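Local coordinates for protein geranylgeranyl pyrophosphate synthase (Corynebacterium glutamicum, PDB 3LK5) that probably builds prenyl diphosphates for isoprenoid biosynthesis as a magnesium-dependent transferase of the FPP/GGPP synthase family, at residues L290-A293 against D294-P298; H323-T327 against G328-E332; Q335-S338 against Q339-S343. One frame throughout, in Å; residues are numbered along the deposited sequence.

Contact 1 of 3, residues L290-A293 against D294-P298; sequences LQRA and DKQSP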
loop_
_atom_site.group_PDB
_atom_site.type_symbol
_atom_site.label_atom_id
_atom_site.label_comp_id
_atom_site.label_asym_id
_atom_site.label_seq_id
_atom_site.Cartn_x
_atom_site.Cartn_y
_atom_site.Cartn_z
ATOM N N LEU A 290 -24.765 13.504 21.653
ATOM C CA LEU A 290 -24.298 14.805 22.137
ATOM C C LEU A 290 -25.258 15.897 21.728
ATOM O O LEU A 290 -25.611 16.747 22.545
ATOM C CB LEU A 290 -22.869 15.106 21.691
ATOM C CG LEU A 290 -21.805 14.238 22.365
ATOM C CD1 LEU A 290 -20.441 14.339 21.616
ATOM C CD2 LEU A 290 -21.666 14.606 23.843
ATOM N N GLN A 291 -25.727 15.845 20.485
ATOM C CA GLN A 291 -26.782 16.756 20.004
ATOM C C GLN A 291 -27.969 16.792 20.988
ATOM O O GLN A 291 -28.459 17.855 21.410
ATOM C CB GLN A 291 -27.262 16.226 18.659
ATOM C CG GLN A 291 -27.956 17.174 17.732
ATOM C CD GLN A 291 -27.815 16.720 16.275
ATOM O OE1 GLN A 291 -26.747 16.882 15.663
ATOM N NE2 GLN A 291 -28.895 16.175 15.714
ATOM N N ARG A 292 -28.435 15.608 21.356
ATOM C CA ARG A 292 -29.574 15.493 22.252
ATOM C C ARG A 292 -29.259 15.853 23.695
ATOM O O ARG A 292 -30.046 16.552 24.345
ATOM C CB ARG A 292 -30.098 14.060 22.189
ATOM C CG ARG A 292 -30.659 13.666 20.878
ATOM C CD ARG A 292 -30.900 12.163 20.886
ATOM N NE ARG A 292 -31.842 11.848 19.841
ATOM C CZ ARG A 292 -33.154 11.826 20.023
ATOM N NH1 ARG A 292 -33.670 12.041 21.223
ATOM N NH2 ARG A 292 -33.943 11.546 19.008
ATOM N N ALA A 293 -28.122 15.394 24.214
ATOM C CA ALA A 293 -27.783 15.604 25.628
ATOM C C ALA A 293 -27.594 17.083 25.938
ATOM O O ALA A 293 -27.937 17.545 27.055
ATOM C CB ALA A 293 -26.530 14.850 26.009
ATOM N N ASP A 294 -27.029 17.807 24.965
ATOM C CA ASP A 294 -26.892 19.271 25.076
ATOM C C ASP A 294 -28.236 19.934 25.355
ATOM O O ASP A 294 -28.277 20.951 26.041
ATOM C CB ASP A 294 -26.250 19.869 23.814
ATOM C CG ASP A 294 -24.741 19.800 23.839
ATOM O OD1 ASP A 294 -24.154 19.530 24.920
ATOM O OD2 ASP A 294 -24.113 20.007 22.767
ATOM N N LYS A 295 -29.322 19.348 24.835
ATOM C CA LYS A 295 -30.702 19.833 25.068
ATOM C C LYS A 295 -31.375 19.254 26.341
ATOM O O LYS A 295 -32.312 19.839 26.883
ATOM C CB LYS A 295 -31.593 19.526 23.852
ATOM C CG LYS A 295 -31.138 20.180 22.534
ATOM C CD LYS A 295 -31.948 21.439 22.281
ATOM C CE LYS A 295 -31.296 22.367 21.252
ATOM N NZ LYS A 295 -31.660 23.807 21.589
ATOM N N GLN A 296 -30.891 18.119 26.819
ATOM C CA GLN A 296 -31.530 17.410 27.941
ATOM C C GLN A 296 -30.821 17.492 29.300
ATOM O O GLN A 296 -31.465 17.552 30.339
ATOM C CB GLN A 296 -31.655 15.945 27.593
ATOM C CG GLN A 296 -32.503 15.626 26.394
ATOM C CD GLN A 296 -32.202 14.230 25.885
ATOM O OE1 GLN A 296 -31.057 13.762 25.942
ATOM N NE2 GLN A 296 -33.212 13.576 25.362
ATOM N N SER A 297 -29.499 17.414 29.306
ATOM C CA SER A 297 -28.745 17.373 30.541
ATOM C C SER A 297 -27.314 17.788 30.272
ATOM O O SER A 297 -26.496 16.963 29.865
ATOM C CB SER A 297 -28.773 15.972 31.166
ATOM O OG SER A 297 -27.895 15.931 32.284
ATOM N N PRO A 298 -27.009 19.076 30.487
ATOM C CA PRO A 298 -25.644 19.580 30.358
ATOM C C PRO A 298 -24.611 18.744 31.136
ATOM O O PRO A 298 -23.514 18.509 30.615
ATOM C CB PRO A 298 -25.741 21.007 30.924
ATOM C CG PRO A 298 -27.171 21.392 30.710
ATOM C CD PRO A 298 -27.966 20.137 30.876
#
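Ser297 N donates to Ala293 O at 2.7 Å, and this short bond closes the last turn of helix 284-296. Three residues earlier Asp294 N holds Leu290 O at 3.0 Å. Between the two the winding tightens: Lys295 N reaches only three residues back, to Arg292 O at 2.9 Å. Gln296 N divides itself between Arg292 O and Ala293 O, and both bonds are weak. Over this end the Gln296 side chain folds back along the helix. Its first torsion (chi1 -62°) sets Gln296 CG beside its own backbone N, where it lies 3.3 Å from Arg292 O. The chain then runs on extended, which brings Gln296 OE1 within 3.9 Å of Arg292 CB and Gln296 NE2 to the edge of the Arg292 guanidinium, near its plane. Those two donor groups share a target, since Gln296 NE2 and Arg292 NH1 both bond to Thr327 O, while Arg292 NE makes a salt bridge to Glu332. Asp294 turns its carboxylate to Arg305. Ser297 is the N-cap of helix 298-307, its OG bonded to Ala300 N, and so the hinge between two successive helices of the all-helical prenyl synthase fold. Helix 284-296 thus sits between helix 298-307, which receives Leu290 and Ala293 on Ile304 and Ala301, and the turn at Thr327 that leads into helix 329-347.

Contact 2 of 3, residues H323-T327 against G328-E332; sequences HIRAT and GAEEE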
loop_
_atom_site.group_PDB
_atom_site.type_symbol
_atom_site.label_atom_id
_atom_site.label_comp_id
_atom_site.label_asym_id
_atom_site.label_seq_id
_atom_site.Cartn_x
_atom_site.Cartn_y
_atom_site.Cartn_z
ATOM N N HIS A 323 -25.517 7.158 29.952
ATOM C CA HIS A 323 -25.820 8.555 29.592
ATOM C C HIS A 323 -26.221 8.613 28.109
ATOM O O HIS A 323 -27.208 9.262 27.764
ATOM C CB HIS A 323 -24.657 9.522 29.861
ATOM C CG HIS A 323 -24.445 9.873 31.310
ATOM N ND1 HIS A 323 -25.442 10.368 32.122
ATOM C CD2 HIS A 323 -23.319 9.870 32.065
ATOM C CE1 HIS A 323 -24.959 10.603 33.332
ATOM N NE2 HIS A 323 -23.663 10.340 33.317
ATOM N N ILE A 324 -25.475 7.914 27.244
ATOM C CA ILE A 324 -25.819 7.839 25.832
ATOM C C ILE A 324 -27.217 7.253 25.608
ATOM O O ILE A 324 -28.031 7.842 24.896
ATOM C CB ILE A 324 -24.729 7.049 25.021
ATOM C CG1 ILE A 324 -23.448 7.878 24.951
ATOM C CG2 ILE A 324 -25.220 6.706 23.582
ATOM C CD1 ILE A 324 -22.211 7.079 24.446
ATOM N N ARG A 325 -27.507 6.109 26.227
ATOM C CA ARG A 325 -28.830 5.503 26.115
ATOM C C ARG A 325 -29.961 6.462 26.535
ATOM O O ARG A 325 -31.009 6.529 25.857
ATOM C CB ARG A 325 -28.944 4.235 26.975
ATOM C CG ARG A 325 -30.195 3.395 26.604
ATOM C CD ARG A 325 -30.591 2.392 27.720
ATOM N NE ARG A 325 -29.443 1.609 28.211
ATOM C CZ ARG A 325 -28.922 0.553 27.581
ATOM N NH1 ARG A 325 -29.452 0.111 26.429
ATOM N NH2 ARG A 325 -27.874 -0.068 28.107
ATOM N N ALA A 326 -29.751 7.189 27.636
ATOM C CA ALA A 326 -30.820 8.065 28.170
ATOM C C ALA A 326 -31.178 9.198 27.207
ATOM O O ALA A 326 -32.249 9.793 27.334
ATOM C CB ALA A 326 -30.439 8.626 29.565
ATOM N N THR A 327 -30.298 9.492 26.240
ATOM C CA THR A 327 -30.549 10.569 25.274
ATOM C C THR A 327 -31.631 10.206 24.242
ATOM O O THR A 327 -32.223 11.090 23.615
ATOM C CB THR A 327 -29.288 10.986 24.489
ATOM O OG1 THR A 327 -28.888 9.897 23.658
ATOM C CG2 THR A 327 -28.104 11.413 25.404
ATOM N N GLY A 328 -31.903 8.912 24.059
ATOM C CA GLY A 328 -32.772 8.492 22.957
ATOM C C GLY A 328 -32.055 8.260 21.618
ATOM O O GLY A 328 -32.697 7.868 20.622
ATOM N N ALA A 329 -30.744 8.498 21.569
ATOM C CA ALA A 329 -30.011 8.385 20.314
ATOM C C ALA A 329 -30.009 6.946 19.785
ATOM O O ALA A 329 -30.040 6.756 18.577
ATOM C CB ALA A 329 -28.569 8.908 20.449
ATOM N N GLU A 330 -29.971 5.949 20.673
ATOM C CA GLU A 330 -29.959 4.543 20.220
ATOM C C GLU A 330 -31.190 4.211 19.351
ATOM O O GLU A 330 -31.077 3.634 18.248
ATOM C CB GLU A 330 -29.796 3.589 21.414
ATOM C CG GLU A 330 -29.837 2.090 21.020
ATOM C CD GLU A 330 -29.733 1.192 22.213
ATOM O OE1 GLU A 330 -30.049 1.647 23.364
ATOM O OE2 GLU A 330 -29.356 0.020 22.027
ATOM N N GLU A 331 -32.380 4.598 19.810
ATOM C CA GLU A 331 -33.568 4.429 18.985
ATOM C C GLU A 331 -33.535 5.183 17.672
ATOM O O GLU A 331 -34.040 4.688 16.673
ATOM C CB GLU A 331 -34.896 4.692 19.775
ATOM C CG GLU A 331 -34.770 5.377 21.118
ATOM C CD GLU A 331 -34.179 4.509 22.218
ATOM O OE1 GLU A 331 -34.684 3.383 22.448
ATOM O OE2 GLU A 331 -33.214 4.971 22.868
ATOM N N GLU A 332 -32.972 6.391 17.643
ATOM C CA GLU A 332 -32.843 7.106 16.385
ATOM C C GLU A 332 -31.917 6.340 15.399
ATOM O O GLU A 332 -32.196 6.238 14.209
ATOM C CB GLU A 332 -32.295 8.528 16.643
ATOM C CG GLU A 332 -32.303 9.412 15.412
ATOM C CD GLU A 332 -32.007 10.914 15.718
ATOM O OE1 GLU A 332 -31.811 11.302 16.909
ATOM O OE2 GLU A 332 -31.974 11.700 14.738
HETATM O O HOH W 1 -32.155 1.455 24.810
#
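Gly328 N bonds to Arg325 O, 3.1 Å away, where the chain leaves helix 314-326, and a positive phi of 87°, which glycine takes easily, then swings the chain out of the helical path. Thr327 binds the two sides of this turn through one hydroxyl. With chi1 at 66°, Thr327 OG1 stands between the backbone N and the carbonyl carbon of its own residue; there it donates to Ile324 O at a short 2.5 Å, in the carbonyl plane, and accepts from Ala329 N at 3.1 Å. Ile324 O also takes Thr327 N, so two donors of one residue grip it. Ala329 CB packs against the same hydroxyl, 3.4 Å from Thr327 OG1. Arg325 and Glu330 run side by side in the same direction. Their salt bridge is long, Arg325 NH1 to Glu330 OE1 3.5 Å, with guanidinium and carboxylate planes 47° apart. A water in the guanidinium plane, at its edge, gives a proton to Glu330 OE1 at 2.6 Å and makes a weak bond to Arg325 NH1. Arg325 NE makes a salt bridge to Glu322, and Phe263 of helix 236-263 touches both charged side chains. Helices 314-326 and 329-347 are thus linked by a helix C-terminus ended at a left-handed glycine, overlapped by an ST turn in which Thr327 OG1 takes the Ala329 N-H.

Contact 3 of 3, residues Q335-S338 against Q339-S343; sequences QRIS and QLTES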
loop_
_atom_site.group_PDB
_atom_site.type_symbol
_atom_site.label_atom_id
_atom_site.label_comp_id
_atom_site.label_asym_id
_atom_site.label_seq_id
_atom_site.Cartn_x
_atom_site.Cartn_y
_atom_site.Cartn_z
ATOM N N GLN A 335 -33.888 3.290 14.076
ATOM C CA GLN A 335 -34.812 3.717 13.015
ATOM C C GLN A 335 -34.111 3.899 11.666
ATOM O O GLN A 335 -34.644 3.515 10.621
ATOM C CB GLN A 335 -35.584 5.000 13.422
ATOM C CG GLN A 335 -36.679 4.733 14.507
ATOM C CD GLN A 335 -37.072 5.981 15.369
ATOM O OE1 GLN A 335 -37.718 5.831 16.435
ATOM N NE2 GLN A 335 -36.668 7.185 14.926
ATOM N N ARG A 336 -32.935 4.511 11.681
ATOM C CA ARG A 336 -32.156 4.680 10.438
ATOM C C ARG A 336 -31.789 3.317 9.838
ATOM O O ARG A 336 -31.887 3.128 8.623
ATOM C CB ARG A 336 -30.860 5.428 10.723
ATOM C CG ARG A 336 -31.034 6.906 10.951
ATOM C CD ARG A 336 -29.663 7.530 10.952
ATOM N NE ARG A 336 -29.669 8.934 11.324
ATOM C CZ ARG A 336 -28.732 9.787 10.916
ATOM N NH1 ARG A 336 -27.724 9.374 10.125
ATOM N NH2 ARG A 336 -28.796 11.051 11.311
ATOM N N ILE A 337 -31.397 2.370 10.695
ATOM C CA ILE A 337 -31.012 1.010 10.236
ATOM C C ILE A 337 -32.221 0.367 9.552
ATOM O O ILE A 337 -32.131 -0.206 8.449
ATOM C CB ILE A 337 -30.475 0.154 11.427
ATOM C CG1 ILE A 337 -29.122 0.701 11.937
ATOM C CG2 ILE A 337 -30.348 -1.362 11.067
ATOM C CD1 ILE A 337 -28.689 0.068 13.255
ATOM N N SER A 338 -33.386 0.486 10.195
ATOM C CA SER A 338 -34.616 -0.089 9.650
ATOM C C SER A 338 -34.945 0.478 8.274
ATOM O O SER A 338 -35.258 -0.278 7.334
ATOM C CB SER A 338 -35.777 0.155 10.636
ATOM O OG SER A 338 -35.634 -0.728 11.727
ATOM N N GLN A 339 -34.894 1.806 8.164
ATOM C CA GLN A 339 -35.210 2.536 6.939
ATOM C C GLN A 339 -34.266 2.109 5.805
ATOM O O GLN A 339 -34.696 1.836 4.666
ATOM C CB GLN A 339 -34.975 4.039 7.159
ATOM C CG GLN A 339 -36.031 4.834 7.886
ATOM C CD GLN A 339 -35.684 6.333 7.875
ATOM O OE1 GLN A 339 -34.868 6.815 8.681
ATOM N NE2 GLN A 339 -36.295 7.067 6.949
ATOM N N LEU A 340 -32.979 2.110 6.115
ATOM C CA LEU A 340 -31.943 1.745 5.134
ATOM C C LEU A 340 -32.007 0.283 4.706
ATOM O O LEU A 340 -31.716 -0.046 3.535
ATOM C CB LEU A 340 -30.563 2.054 5.710
ATOM C CG LEU A 340 -30.174 3.537 5.766
ATOM C CD1 LEU A 340 -28.975 3.747 6.682
ATOM C CD2 LEU A 340 -29.908 4.024 4.370
ATOM N N THR A 341 -32.356 -0.589 5.652
ATOM C CA THR A 341 -32.480 -1.996 5.320
ATOM C C THR A 341 -33.644 -2.190 4.328
ATOM O O THR A 341 -33.528 -2.829 3.275
ATOM C CB THR A 341 -32.610 -2.885 6.575
ATOM O OG1 THR A 341 -31.421 -2.735 7.365
ATOM C CG2 THR A 341 -32.736 -4.340 6.163
ATOM N N GLU A 342 -34.765 -1.543 4.638
ATOM C CA GLU A 342 -35.909 -1.612 3.753
ATOM C C GLU A 342 -35.622 -1.060 2.329
ATOM O O GLU A 342 -35.988 -1.702 1.315
ATOM C CB GLU A 342 -37.099 -0.892 4.430
ATOM C CG GLU A 342 -38.420 -1.013 3.684
ATOM C CD GLU A 342 -39.548 -0.201 4.336
ATOM O OE1 GLU A 342 -39.369 0.256 5.499
ATOM O OE2 GLU A 342 -40.608 -0.022 3.684
ATOM N N SER A 343 -34.982 0.109 2.239
ATOM C CA SER A 343 -34.713 0.699 0.941
ATOM C C SER A 343 -33.622 -0.078 0.177
ATOM O O SER A 343 -33.730 -0.277 -1.043
ATOM C CB SER A 343 -34.378 2.200 1.088
ATOM O OG SER A 343 -33.221 2.358 1.905
#
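Both faces of the Ile337 peptide carbonyl are used, and by the same residue: Thr341 N approaches Ile337 O from one face at 2.8 Å, and Thr341 OG1 donates from the opposite face, also at 2.8 Å. The hydroxyl stands 40° out of the carbonyl plane. What places OG1 there is chi1 of -61°, which sets it beside the backbone N and opposite the carbonyl carbon. The side chains of Ile337 and Thr341 lie alongside each other, pointing the same way, with CG2 of Ile337 brushing OG1 of Thr341 at 4.1 Å. A second flat group, the Gln339 carboxamide, is carried back toward the preceding turn: Gln339 CG rests 3.3 Å from Gln335 O, and Gln339 OE1 lies 3.9 Å from Arg336 CA, so this end of the side chain touches the helix backbone. Leu340 leans back in a similar way, Leu340 CG being 3.4 Å from Arg336 O. The regular helical bonds are Gln339 N to Gln335 O, Leu340 N to Arg336 O and Glu342 N to Ser338 O. Ile337 packs on Leu255, Arg256 and Leu259, and Leu340 on Ile251, which joins this face of helix 329-347 to helix 236-263 in the helical fold; Arg336 NH1 makes a salt bridge to Asp209. The buried Thr341 hydroxyl is thus satisfied by its own helix and by Thr369 OG1, which lets a polar residue sit in a covered position, while the carbonyl it shares becomes a doubly gripped acceptor.

How the contacts relate
All three contacts are partly buried and lie away from the magnesium-binding aspartates. The buried residues are Leu290 and Ala293 in contact 1, Ile324, Thr327 and Ala329 in contact 2, and Ile337 and Thr341 in contact 3. Contacts 1 and 2 mark chain turns and touch: one arginine ties them together, and Ala293 and Thr327 pack their methyl groups. Contacts 2 and 3 share helix 329-347, at its start and along its middle, with centres about 18 Å apart. Contacts 1 and 3 do not meet. Contact 1 mixes three- and four-residue bonds with a cap, contact 2 pairs a glycine turn with a salt bridge, and contact 3 adds a hydroxyl to regular helical bonding.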